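Local coordinates for protein 2-dehydro-3-deoxy-D-arabinonate dehydratase (Sulfolobus solfataricus, PDB 2Q1A) that catalyses the metal-dependent dehydration of 2-dehydro-3-deoxy-D-arabinonate to 2,5-dioxopentanoate, a step in the pentose oxidation pathway that leads to 2-oxoglutarate, at residues L150-K155 with I246-I251. Sequence-based numbering, arbitrary orientation.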
ATOM      1  N   LEU A 150       8.969  21.425 -13.146  1.00 36.56           N
ATOM      2  CA  LEU A 150       9.856  21.871 -12.057  1.00 36.77           C
ATOM      3  C   LEU A 150       9.992  20.856 -10.918  1.00 36.87           C
ATOM      4  O   LEU A 150       9.090  20.047 -10.692  1.00 37.06           O
ATOM      5  CB  LEU A 150       9.351  23.203 -11.485  1.00 36.54           C
ATOM      6  CG  LEU A 150       9.031  24.313 -12.488  1.00 36.64           C
ATOM      7  CD1 LEU A 150       8.186  25.410 -11.859  1.00 36.18           C
ATOM      8  CD2 LEU A 150      10.308  24.886 -13.091  1.00 37.46           C
ATOM      9  N   ASP A 151      11.121  20.898 -10.208  1.00 37.19           N
ATOM     10  CA  ASP A 151      11.223  20.247  -8.887  1.00 37.47           C
ATOM     11  C   ASP A 151      10.839  21.227  -7.767  1.00 37.59           C
ATOM     12  O   ASP A 151      10.469  22.375  -8.042  1.00 37.30           O
ATOM     13  CB  ASP A 151      12.600  19.587  -8.647  1.00 37.30           C
ATOM     14  CG  ASP A 151      13.734  20.593  -8.427  1.00 37.56           C
ATOM     15  OD1 ASP A 151      13.493  21.728  -7.952  1.00 36.80           O
ATOM     16  OD2 ASP A 151      14.894  20.224  -8.721  1.00 37.68           O
ATOM     17  N   SER A 152      10.925  20.775  -6.514  1.00 37.98           N
ATOM     18  CA  SER A 152      10.455  21.577  -5.372  1.00 38.41           C
ATOM     19  C   SER A 152      11.271  22.843  -5.098  1.00 38.62           C
ATOM     20  O   SER A 152      10.792  23.751  -4.419  1.00 38.84           O
ATOM     21  CB  SER A 152      10.313  20.726  -4.102  1.00 38.32           C
ATOM     22  OG  SER A 152      11.471  19.945  -3.857  1.00 39.22           O
ATOM     23  N   ASN A 153      12.484  22.914  -5.643  1.00 38.93           N
ATOM     24  CA  ASN A 153      13.314  24.114  -5.520  1.00 39.21           C
ATOM     25  C   ASN A 153      13.123  25.102  -6.659  1.00 39.37           C
ATOM     26  O   ASN A 153      13.671  26.207  -6.628  1.00 39.92           O
ATOM     27  CB  ASN A 153      14.798  23.749  -5.412  1.00 39.36           C
ATOM     28  CG  ASN A 153      15.097  22.847  -4.231  1.00 39.50           C
ATOM     29  OD1 ASN A 153      15.827  21.872  -4.367  1.00 40.20           O
ATOM     30  ND2 ASN A 153      14.526  23.163  -3.068  1.00 39.63           N
ATOM     31  N   GLY A 154      12.356  24.709  -7.668  1.00 39.44           N
ATOM     32  CA  GLY A 154      12.083  25.583  -8.809  1.00 39.04           C
ATOM     33  C   GLY A 154      13.059  25.391  -9.950  1.00 38.80           C
ATOM     34  O   GLY A 154      13.178  26.250 -10.820  1.00 38.81           O
ATOM     35  N   LYS A 155      13.755  24.260  -9.940  1.00 38.62           N
ATOM     36  CA  LYS A 155      14.696  23.910 -10.995  1.00 38.66           C
ATOM     37  C   LYS A 155      13.959  23.275 -12.189  1.00 38.41           C
ATOM     38  O   LYS A 155      13.085  22.418 -12.006  1.00 38.37           O
ATOM     39  CB  LYS A 155      15.753  22.956 -10.439  1.00 38.71           C
ATOM     40  CG  LYS A 155      16.918  22.690 -11.356  1.00 39.60           C
ATOM     41  CD  LYS A 155      17.635  21.425 -10.927  1.00 41.64           C
ATOM     42  CE  LYS A 155      18.972  21.271 -11.640  1.00 43.44           C
ATOM     43  NZ  LYS A 155      19.532  19.901 -11.441  1.00 44.87           N
ATOM     44  N   ILE A 246       5.906  24.048  -3.769  1.00 35.92           N
ATOM     45  CA  ILE A 246       5.352  23.299  -4.893  1.00 35.28           C
ATOM     46  C   ILE A 246       5.977  21.907  -4.895  1.00 35.09           C
ATOM     47  O   ILE A 246       7.184  21.771  -4.689  1.00 35.18           O
ATOM     48  CB  ILE A 246       5.586  24.015  -6.259  1.00 35.42           C
ATOM     49  CG1 ILE A 246       7.078  24.318  -6.482  1.00 35.00           C
ATOM     50  CG2 ILE A 246       4.740  25.296  -6.345  1.00 34.31           C
ATOM     51  CD1 ILE A 246       7.460  24.571  -7.922  1.00 35.13           C
ATOM     52  N   PRO A 247       5.156  20.861  -5.084  1.00 34.84           N
ATOM     53  CA  PRO A 247       5.718  19.507  -5.112  1.00 34.52           C
ATOM     54  C   PRO A 247       6.549  19.209  -6.367  1.00 34.33           C
ATOM     55  O   PRO A 247       6.422  19.907  -7.373  1.00 33.99           O
ATOM     56  CB  PRO A 247       4.481  18.605  -5.033  1.00 34.49           C
ATOM     57  CG  PRO A 247       3.336  19.454  -5.466  1.00 34.57           C
ATOM     58  CD  PRO A 247       3.688  20.878  -5.241  1.00 34.77           C
ATOM     59  N   ASP A 248       7.405  18.188  -6.293  1.00 34.45           N
ATOM     60  CA  ASP A 248       8.161  17.722  -7.460  1.00 34.53           C
ATOM     61  C   ASP A 248       7.216  17.362  -8.597  1.00 34.38           C
ATOM     62  O   ASP A 248       6.241  16.624  -8.394  1.00 34.22           O
ATOM     63  CB  ASP A 248       9.007  16.488  -7.125  1.00 34.49           C
ATOM     64  CG  ASP A 248      10.068  16.765  -6.081  1.00 35.14           C
ATOM     65  OD1 ASP A 248      10.726  17.831  -6.132  1.00 35.30           O
ATOM     66  OD2 ASP A 248      10.250  15.891  -5.208  1.00 35.87           O
ATOM     67  N   GLY A 249       7.510  17.886  -9.785  1.00 34.06           N
ATOM     68  CA  GLY A 249       6.747  17.552 -10.979  1.00 33.90           C
ATOM     69  C   GLY A 249       5.668  18.562 -11.307  1.00 33.96           C
ATOM     70  O   GLY A 249       4.892  18.351 -12.242  1.00 33.89           O
ATOM     71  N   THR A 250       5.618  19.653 -10.537  1.00 33.75           N
ATOM     72  CA  THR A 250       4.756  20.804 -10.825  1.00 33.38           C
ATOM     73  C   THR A 250       5.052  21.359 -12.229  1.00 33.38           C
ATOM     74  O   THR A 250       6.209  21.352 -12.684  1.00 33.36           O
ATOM     75  CB  THR A 250       4.939  21.931  -9.753  1.00 33.50           C
ATOM     76  OG1 THR A 250       4.377  21.507  -8.505  1.00 32.87           O
ATOM     77  CG2 THR A 250       4.275  23.251 -10.180  1.00 32.76           C
ATOM     78  N   ILE A 251       4.007  21.822 -12.909  1.00 33.04           N
ATOM     79  CA  ILE A 251       4.168  22.452 -14.208  1.00 33.05           C
ATOM     80  C   ILE A 251       3.791  23.925 -14.139  1.00 33.44           C
ATOM     81  O   ILE A 251       2.729  24.283 -13.612  1.00 33.19           O
ATOM     82  CB  ILE A 251       3.346  21.740 -15.322  1.00 32.85           C
ATOM     83  CG1 ILE A 251       3.937  20.364 -15.638  1.00 32.68           C
ATOM     84  CG2 ILE A 251       3.317  22.584 -16.587  1.00 32.36           C
ATOM     85  CD1 ILE A 251       3.167  19.568 -16.695  1.00 33.11           C
TER
HETATM   86  O   HOH W   1       8.767  24.501  -3.285  1.00 49.92           O
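Two turns meet here through backbone and carboxylate hydrogen bonds: residues 150-155, the hairpin connection between strands 140-150 and 156-167, and residues 246-251, which lead into strand 250-253. Leu150 N gives a nearly straight bond to Thr250 O (2.8 Å), and Gly249 N returns one to Leu150 O, also 2.8 Å. Because Gly249 and Thr250 both face Leu150, this is a G1 beta bulge, sited where strand 140-150 pairs antiparallel with strand 250-253 in this FAH-family protein. Gly249 lies within the type II turn from Pro247 to Thr250, at phi 97°, where a CB would jam against Asp248 O.

Asp248 CG, set beside its backbone N and opposite the carbonyl carbon (chi1 -63°), carries OD1 over to Ser152 N at 3.0 Å and Ser152 OG at 3.2 Å. The amide comes in nearly end-on to the C-O bond, the hydroxyl from the syn side and tilted out of the carboxylate plane. With an alanine here, the Ser152 amide and hydroxyl would probably lose their shared acceptor, leaving that end of the turn freer to move. Ser152 itself sits in a type I turn, pinned by Asp151: OD1 accepts Asn153 N, an Asx turn, and Lys155 N from the opposite face of its carboxylate. On the buried side, Ile246 CD1 lies 4.1 Å from Leu150 CD1, packed against helix 233-241, where Leu150 touches Ile237 and Leu240 and Ile246 touches Ile241.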